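Local atomic coordinates of muconate cycloisomerase (PDB entry 3MY9), a protein that belongs to the enolase superfamily, joining a capping N-terminal domain to a modified TIM barrel whose strands carry a magnesium site. Residues A111-L116 and L122-L127; V164-T169 and F221-V226; S284-A289 and P319-G324. All coordinates share one frame; numbering follows the deposited sequence.

Contact 1 (A111-L116 and L122-L127); sequences ALLDIL and LSVADL
S123 N, just ahead of the V124 that packs on L113 across the contact, donates to D126 OD2 over 2.6 Å, meeting the oxygen from above the carboxylate plane, 42° out of it. This is the N-terminal, capping domain of the enolase superfamily, where helix 102-120 ends and the chain doubles back so that 122-127 packs on the helix it has just left. Within the returning segment S123 OG also accepts from D126 N in an ST motif, although its modelled position is less certain. No hydrogen bond joins the two segments; the contact is made by aliphatic side chains and one helix carbonyl. V124 turns its CG2 branch to the helix, where it touches L113 CB at 3.9 Å and lies equally near L113 O. Both L113 and V124 also pack on L279 of helix 279-292, which ties this corner to the barrel domain. The carboxylate of D114 accepts from the backbone N of L358 at OD1 and from that of W51 at OD2. L122 of the second subunit also packs on L116 and L127. Between these two, the L116 side chain, with CG anti to the backbone N (chi1 -175°), crosses L127 obliquely, and L127 CD1 sits 4.1 Å from L116 CG and 3.8 Å from L113 O.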
loop_
_atom_site.group_PDB
_atom_site.type_symbol
_atom_site.label_atom_id
_atom_site.label_comp_id
_atom_site.label_asym_id
_atom_site.label_seq_id
_atom_site.Cartn_x
_atom_site.Cartn_y
_atom_site.Cartn_z
ATOM N N ALA A 111 -6.382 14.784 42.501
ATOM C CA ALA A 111 -6.969 15.314 43.720
ATOM C C ALA A 111 -8.476 15.032 43.806
ATOM O O ALA A 111 -8.984 14.685 44.867
ATOM C CB ALA A 111 -6.691 16.805 43.817
ATOM N N LEU A 112 -9.188 15.167 42.690
ATOM C CA LEU A 112 -10.645 14.919 42.696
ATOM C C LEU A 112 -10.944 13.449 42.934
ATOM O O LEU A 112 -11.923 13.123 43.601
ATOM C CB LEU A 112 -11.305 15.344 41.377
ATOM C CG LEU A 112 -11.872 16.751 41.312
ATOM C CD1 LEU A 112 -10.891 17.777 41.831
ATOM C CD2 LEU A 112 -12.253 17.019 39.859
ATOM N N LEU A 113 -10.120 12.573 42.362
ATOM C CA LEU A 113 -10.244 11.140 42.598
ATOM C C LEU A 113 -9.863 10.765 44.038
ATOM O O LEU A 113 -10.470 9.860 44.616
ATOM C CB LEU A 113 -9.418 10.340 41.574
ATOM C CG LEU A 113 -9.822 10.522 40.109
ATOM C CD1 LEU A 113 -8.947 9.719 39.108
ATOM C CD2 LEU A 113 -11.305 10.169 39.916
ATOM N N ASP A 114 -8.884 11.473 44.620
ATOM C CA ASP A 114 -8.513 11.321 46.035
ATOM C C ASP A 114 -9.731 11.640 46.931
ATOM O O ASP A 114 -10.118 10.840 47.781
ATOM C CB ASP A 114 -7.338 12.255 46.350
ATOM C CG ASP A 114 -6.603 11.908 47.656
ATOM O OD1 ASP A 114 -6.683 10.762 48.163
ATOM O OD2 ASP A 114 -5.888 12.805 48.150
ATOM N N ILE A 115 -10.356 12.793 46.685
ATOM C CA ILE A 115 -11.542 13.204 47.420
ATOM C C ILE A 115 -12.687 12.216 47.241
ATOM O O ILE A 115 -13.262 11.747 48.210
ATOM C CB ILE A 115 -12.039 14.593 46.991
ATOM C CG1 ILE A 115 -11.058 15.693 47.403
ATOM C CG2 ILE A 115 -13.382 14.879 47.614
ATOM C CD1 ILE A 115 -11.545 17.102 46.998
ATOM N N LEU A 116 -13.013 11.904 45.989
ATOM C CA LEU A 116 -14.099 10.960 45.670
ATOM C C LEU A 116 -13.885 9.614 46.355
ATOM O O LEU A 116 -14.815 9.031 46.919
ATOM C CB LEU A 116 -14.189 10.758 44.157
ATOM C CG LEU A 116 -15.328 9.898 43.628
ATOM C CD1 LEU A 116 -16.691 10.414 44.100
ATOM C CD2 LEU A 116 -15.263 9.859 42.073
ATOM N N LEU A 122 -13.375 4.194 48.778
ATOM C CA LEU A 122 -12.758 3.508 47.656
ATOM C C LEU A 122 -11.386 4.090 47.373
ATOM O O LEU A 122 -11.175 5.296 47.505
ATOM C CB LEU A 122 -13.621 3.665 46.390
ATOM C CG LEU A 122 -14.951 2.903 46.354
ATOM C CD1 LEU A 122 -15.728 3.244 45.053
ATOM C CD2 LEU A 122 -14.733 1.390 46.495
ATOM N N SER A 123 -10.461 3.237 46.955
ATOM C CA SER A 123 -9.204 3.708 46.401
ATOM C C SER A 123 -9.395 4.225 44.967
ATOM O O SER A 123 -10.420 3.972 44.306
ATOM C CB SER A 123 -8.193 2.579 46.372
ATOM O OG SER A 123 -8.586 1.573 45.456
ATOM N N VAL A 124 -8.374 4.914 44.471
ATOM C CA VAL A 124 -8.351 5.345 43.099
ATOM C C VAL A 124 -8.368 4.141 42.139
ATOM O O VAL A 124 -9.109 4.151 41.157
ATOM C CB VAL A 124 -7.177 6.318 42.861
ATOM C CG1 VAL A 124 -6.993 6.574 41.400
ATOM C CG2 VAL A 124 -7.460 7.632 43.618
ATOM N N ALA A 125 -7.586 3.100 42.417
ATOM C CA ALA A 125 -7.684 1.853 41.631
ATOM C C ALA A 125 -9.145 1.354 41.516
ATOM O O ALA A 125 -9.590 0.978 40.441
ATOM C CB ALA A 125 -6.808 0.767 42.242
ATOM N N ASP A 126 -9.855 1.332 42.644
ATOM C CA ASP A 126 -11.267 0.917 42.720
ATOM C C ASP A 126 -12.162 1.699 41.759
ATOM O O ASP A 126 -13.081 1.141 41.190
ATOM C CB ASP A 126 -11.840 1.151 44.132
ATOM C CG ASP A 126 -11.154 0.344 45.215
ATOM O OD1 ASP A 126 -10.603 -0.726 44.898
ATOM O OD2 ASP A 126 -11.213 0.771 46.404
ATOM N N LEU A 127 -11.908 3.001 41.657
ATOM C CA LEU A 127 -12.630 3.913 40.784
ATOM C C LEU A 127 -12.212 3.830 39.310
ATOM O O LEU A 127 -12.797 4.528 38.445
ATOM C CB LEU A 127 -12.412 5.341 41.270
ATOM C CG LEU A 127 -12.971 5.629 42.668
ATOM C CD1 LEU A 127 -12.461 6.967 43.172
ATOM C CD2 LEU A 127 -14.496 5.595 42.610
#

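Contact 2 (V164-T169 and F221-V226); sequences VFKMKT and FIEQPV. With MG (magnesium ion), chain C.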
loop_
_atom_site.group_PDB
_atom_site.type_symbol
_atom_site.label_atom_id
_atom_site.label_comp_id
_atom_site.label_asym_id
_atom_site.label_seq_id
_atom_site.Cartn_x
_atom_site.Cartn_y
_atom_site.Cartn_z
ATOM N N VAL A 164 13.935 -7.668 37.702
ATOM C CA VAL A 164 13.942 -6.727 36.600
ATOM C C VAL A 164 15.118 -5.763 36.648
ATOM O O VAL A 164 15.234 -4.996 37.594
ATOM C CB VAL A 164 12.661 -5.899 36.561
ATOM C CG1 VAL A 164 12.700 -4.939 35.328
ATOM C CG2 VAL A 164 11.449 -6.802 36.489
ATOM N N PHE A 165 15.945 -5.786 35.604
ATOM C CA PHE A 165 17.084 -4.909 35.465
ATOM C C PHE A 165 17.076 -4.200 34.121
ATOM O O PHE A 165 16.759 -4.807 33.093
ATOM C CB PHE A 165 18.354 -5.722 35.609
ATOM C CG PHE A 165 18.524 -6.290 36.978
ATOM C CD1 PHE A 165 19.226 -5.583 37.947
ATOM C CD2 PHE A 165 17.905 -7.484 37.324
ATOM C CE1 PHE A 165 19.336 -6.075 39.249
ATOM C CE2 PHE A 165 18.012 -7.997 38.628
ATOM C CZ PHE A 165 18.724 -7.281 39.587
ATOM N N LYS A 166 17.390 -2.909 34.121
ATOM C CA LYS A 166 17.537 -2.194 32.859
ATOM C C LYS A 166 18.945 -1.635 32.663
ATOM O O LYS A 166 19.379 -0.806 33.431
ATOM C CB LYS A 166 16.531 -1.066 32.757
ATOM C CG LYS A 166 16.437 -0.537 31.330
ATOM C CD LYS A 166 15.881 0.889 31.350
ATOM C CE LYS A 166 14.477 0.959 30.937
ATOM N NZ LYS A 166 14.102 2.413 31.110
ATOM N N MET A 167 19.650 -2.080 31.618
ATOM C CA MET A 167 21.032 -1.655 31.386
ATOM C C MET A 167 20.969 -0.454 30.445
ATOM O O MET A 167 20.356 -0.524 29.388
ATOM C CB MET A 167 21.886 -2.801 30.775
ATOM C CG MET A 167 23.455 -2.593 30.779
ATOM S SD MET A 167 24.303 -3.785 29.667
ATOM C CE MET A 167 25.882 -2.958 29.497
ATOM N N LYS A 168 21.601 0.642 30.852
ATOM C CA LYS A 168 21.859 1.742 29.970
ATOM C C LYS A 168 22.940 1.324 28.960
ATOM O O LYS A 168 24.010 0.833 29.321
ATOM C CB LYS A 168 22.304 2.938 30.789
ATOM C CG LYS A 168 22.255 4.263 30.100
ATOM C CD LYS A 168 22.515 5.376 31.152
ATOM C CE LYS A 168 23.210 6.603 30.575
ATOM N NZ LYS A 168 24.245 7.194 31.521
ATOM N N THR A 169 22.648 1.483 27.678
ATOM C CA THR A 169 23.563 1.015 26.650
ATOM C C THR A 169 23.844 2.166 25.702
ATOM O O THR A 169 23.132 3.167 25.710
ATOM C CB THR A 169 22.929 -0.149 25.843
ATOM O OG1 THR A 169 21.605 0.207 25.495
ATOM C CG2 THR A 169 22.893 -1.450 26.622
ATOM N N PHE A 221 13.189 -6.316 26.340
ATOM C CA PHE A 221 12.918 -5.313 25.311
ATOM C C PHE A 221 14.089 -4.375 25.181
ATOM O O PHE A 221 14.946 -4.313 26.055
ATOM C CB PHE A 221 11.588 -4.541 25.550
ATOM C CG PHE A 221 11.528 -3.690 26.844
ATOM C CD1 PHE A 221 12.327 -2.555 27.010
ATOM C CD2 PHE A 221 10.586 -3.980 27.834
ATOM C CE1 PHE A 221 12.236 -1.765 28.167
ATOM C CE2 PHE A 221 10.485 -3.197 29.000
ATOM C CZ PHE A 221 11.314 -2.098 29.184
ATOM N N ILE A 222 14.113 -3.639 24.083
ATOM C CA ILE A 222 15.098 -2.577 23.859
ATOM C C ILE A 222 14.329 -1.261 23.750
ATOM O O ILE A 222 13.402 -1.147 22.945
ATOM C CB ILE A 222 15.881 -2.830 22.584
ATOM C CG1 ILE A 222 16.708 -4.132 22.717
ATOM C CG2 ILE A 222 16.772 -1.641 22.267
ATOM C CD1 ILE A 222 17.316 -4.590 21.419
ATOM N N GLU A 223 14.659 -0.298 24.603
ATOM C CA GLU A 223 13.903 0.962 24.660
ATOM C C GLU A 223 14.441 2.052 23.744
ATOM O O GLU A 223 15.630 2.390 23.791
ATOM C CB GLU A 223 13.813 1.471 26.113
ATOM C CG GLU A 223 13.169 2.847 26.275
ATOM C CD GLU A 223 12.786 3.165 27.733
ATOM O OE1 GLU A 223 12.947 2.305 28.628
ATOM O OE2 GLU A 223 12.347 4.296 27.989
ATOM N N GLN A 224 13.543 2.559 22.895
ATOM C CA GLN A 224 13.720 3.746 22.061
ATOM C C GLN A 224 15.181 4.011 21.663
ATOM O O GLN A 224 15.805 4.968 22.117
ATOM C CB GLN A 224 13.101 4.966 22.811
ATOM C CG GLN A 224 12.896 6.227 22.001
ATOM C CD GLN A 224 11.663 6.125 21.079
ATOM O OE1 GLN A 224 10.620 5.641 21.501
ATOM N NE2 GLN A 224 11.791 6.576 19.828
ATOM N N PRO A 225 15.716 3.178 20.766
ATOM C CA PRO A 225 17.118 3.340 20.414
ATOM C C PRO A 225 17.440 4.636 19.651
ATOM O O PRO A 225 18.565 5.116 19.741
ATOM C CB PRO A 225 17.429 2.088 19.576
ATOM C CG PRO A 225 16.057 1.561 19.105
ATOM C CD PRO A 225 15.131 1.929 20.230
ATOM N N VAL A 226 16.451 5.204 18.957
ATOM C CA VAL A 226 16.613 6.429 18.152
ATOM C C VAL A 226 15.565 7.476 18.592
ATOM O O VAL A 226 14.636 7.122 19.283
ATOM C CB VAL A 226 16.486 6.134 16.646
ATOM C CG1 VAL A 226 17.586 5.082 16.182
ATOM C CG2 VAL A 226 15.038 5.656 16.278
HETATM MG MG MG C . 12.984 6.387 28.054
HETATM O O HOH W 1 13.352 8.400 28.115
HETATM O O HOH W 2 13.612 6.621 26.020
HETATM O O HOH W 3 14.986 6.113 28.418
HETATM O O HOH W 4 12.687 6.598 30.292
#
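K166 and E223 meet beside the magnesium ion. E223 OE2 binds the metal at 2.2 Å, opposite water 1, while three more waters and D248 complete a roughly octahedral six-ligand shell. The other oxygen, OE1, receives K166 NZ in a salt bridge of 2.7 Å, met on the syn side but 33° out of the carboxylate plane. Held by the metal on one oxygen and by the amine on the other, the carboxylate has little freedom to rotate. The two side chains cross at about a right angle: E223 is extended, whereas K166 bends at CG-CD (chi3 -104°) to bring its amine to OE1. NZ also forms salt bridges with D197 and E326, and probably offsets the repulsion between D197 OD1 and the nearby E223 OE1. Farther out, the F221 ring presents its edge to the lysine chain, with CE1 4.5 Å from K166 CE, and makes an edge-to-face pair with Y297. After the strand, Q224 NE2 donates to V226 O at 2.9 Å, while its OE1 accepts from the backbone N of D248, linking it to the second metal ligand. Acidic metal ligands at the ends of barrel strands, with K166, the first lysine of a Lys-X-Lys sequence on another strand, facing them, are consistent with the muconate lactonizing enzyme branch of the enolase superfamily.

Contact 3 (S284-A289 and P319-G324); sequences SLMAIA and PGISLG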
loop_
_atom_site.group_PDB
_atom_site.type_symbol
_atom_site.label_atom_id
_atom_site.label_comp_id
_atom_site.label_asym_id
_atom_site.label_seq_id
_atom_site.Cartn_x
_atom_site.Cartn_y
_atom_site.Cartn_z
ATOM N N SER A 284 -7.344 4.857 28.593
ATOM C CA SER A 284 -7.841 4.871 27.214
ATOM C C SER A 284 -6.723 4.440 26.254
ATOM O O SER A 284 -6.955 3.641 25.346
ATOM C CB SER A 284 -8.317 6.275 26.820
ATOM O OG SER A 284 -9.385 6.677 27.637
ATOM N N LEU A 285 -5.527 4.992 26.478
ATOM C CA LEU A 285 -4.338 4.642 25.734
ATOM C C LEU A 285 -4.133 3.125 25.797
ATOM O O LEU A 285 -3.960 2.457 24.767
ATOM C CB LEU A 285 -3.126 5.353 26.337
ATOM C CG LEU A 285 -1.772 5.198 25.649
ATOM C CD1 LEU A 285 -0.775 6.194 26.207
ATOM C CD2 LEU A 285 -1.250 3.820 25.888
ATOM N N MET A 286 -4.172 2.573 26.999
ATOM C CA MET A 286 -3.989 1.119 27.153
ATOM C C MET A 286 -5.132 0.242 26.550
ATOM O O MET A 286 -4.884 -0.890 26.168
ATOM C CB MET A 286 -3.663 0.780 28.592
ATOM C CG MET A 286 -2.235 1.247 28.972
ATOM S SD MET A 286 -0.905 0.670 27.890
ATOM C CE MET A 286 -1.102 -1.051 28.106
ATOM N N ALA A 287 -6.336 0.772 26.351
ATOM C CA ALA A 287 -7.364 -0.005 25.637
ATOM C C ALA A 287 -6.960 -0.223 24.175
ATOM O O ALA A 287 -7.190 -1.293 23.617
ATOM C CB ALA A 287 -8.698 0.700 25.680
ATOM N N ILE A 288 -6.379 0.806 23.561
ATOM C CA ILE A 288 -5.873 0.702 22.223
ATOM C C ILE A 288 -4.726 -0.323 22.165
ATOM O O ILE A 288 -4.713 -1.186 21.291
ATOM C CB ILE A 288 -5.356 2.032 21.682
ATOM C CG1 ILE A 288 -6.482 3.052 21.585
ATOM C CG2 ILE A 288 -4.725 1.830 20.304
ATOM C CD1 ILE A 288 -5.995 4.448 21.488
ATOM N N ALA A 289 -3.790 -0.203 23.104
ATOM C CA ALA A 289 -2.603 -1.003 23.129
ATOM C C ALA A 289 -2.932 -2.488 23.373
ATOM O O ALA A 289 -2.335 -3.339 22.733
ATOM C CB ALA A 289 -1.593 -0.461 24.186
ATOM N N PRO A 319 -4.395 -3.648 33.651
ATOM C CA PRO A 319 -3.725 -4.942 33.527
ATOM C C PRO A 319 -2.689 -5.012 32.400
ATOM O O PRO A 319 -1.682 -5.713 32.546
ATOM C CB PRO A 319 -4.883 -5.916 33.250
ATOM C CG PRO A 319 -6.018 -5.057 32.763
ATOM C CD PRO A 319 -5.841 -3.726 33.406
ATOM N N GLY A 320 -2.914 -4.263 31.310
ATOM C CA GLY A 320 -1.996 -4.239 30.171
ATOM C C GLY A 320 -0.639 -3.603 30.485
ATOM O O GLY A 320 0.320 -3.790 29.743
ATOM N N ILE A 321 -0.535 -2.870 31.586
ATOM C CA ILE A 321 0.762 -2.323 31.978
ATOM C C ILE A 321 1.423 -3.398 32.789
ATOM O O ILE A 321 1.412 -3.359 34.000
ATOM C CB ILE A 321 0.662 -1.003 32.753
ATOM C CG1 ILE A 321 -0.128 0.017 31.941
ATOM C CG2 ILE A 321 2.051 -0.469 33.102
ATOM C CD1 ILE A 321 -0.450 1.305 32.689
ATOM N N SER A 322 1.993 -4.365 32.089
ATOM C CA SER A 322 2.489 -5.603 32.680
ATOM C C SER A 322 4.012 -5.687 32.742
ATOM O O SER A 322 4.551 -6.675 33.229
ATOM C CB SER A 322 1.977 -6.782 31.847
ATOM O OG SER A 322 2.265 -6.551 30.467
ATOM N N LEU A 323 4.703 -4.662 32.249
ATOM C CA LEU A 323 6.168 -4.672 32.202
ATOM C C LEU A 323 6.864 -4.037 33.422
ATOM O O LEU A 323 8.091 -3.986 33.460
ATOM C CB LEU A 323 6.645 -4.003 30.917
ATOM C CG LEU A 323 6.330 -4.824 29.669
ATOM C CD1 LEU A 323 6.504 -3.968 28.387
ATOM C CD2 LEU A 323 7.205 -6.076 29.670
ATOM N N GLY A 324 6.089 -3.618 34.435
ATOM C CA GLY A 324 6.645 -3.038 35.677
ATOM C C GLY A 324 6.838 -1.532 35.517
ATOM O O GLY A 324 6.178 -0.904 34.661
#
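M286 is the one residue of the helical segment 284-289 that touches 319-324, and it does so in two ways. The first is apolar. M286 CG packs against I321 CG1 at 3.8 Å, the two side chains crossing at about a right angle, and V271 lies against both of them. The second is a methyl-to-backbone contact. Bends at chi2 (-54°) and chi3 (-60°) fold the methionine so that CE rests on the carbonyl group of G320, 3.5 Å from its O; G320, lacking a side chain, leaves this approach open. Hydrogen bonds act within the loop and not across the contact. I321 is the centre of an inverse gamma turn closed by a weak bond from S322 N to G320 O (2.9 Å), and S322 OG adds another weak one to the same oxygen. Backbone bonds of G320 and L323 with G296 tie the loop to the barrel strand 296-297. The contact thus joins helix 279-292 to the loop leading into strand 326-327 of the barrel domain. With neither charge nor hydrogen bond between the segments, their association probably rests on dispersion and on burial of the apolar methionine and isoleucine groups, with the methyl lying against a backbone carbonyl.

Overall arrangement
Contacts 2 and 3 both belong to the barrel domain and meet directly, with F221 CE2 4.1 Å from L323 CD1; F205 of the third subunit packs on both of these residues. Their centres are about 19 Å apart. Contact 2 contains the magnesium ligand E223, whereas the I321 side chain of contact 3 is about 14 Å from a bound magnesium ion. Contact 1, in the N-terminal domain, lies across the chain's centre from contact 2, about 33 Å between centres, and holds no metal ligand. It comes within about 9 Å of contact 3 at the nearest atoms; L279, on the helix that carries 284-289, bridges toward it, and both contacts touch the second subunit.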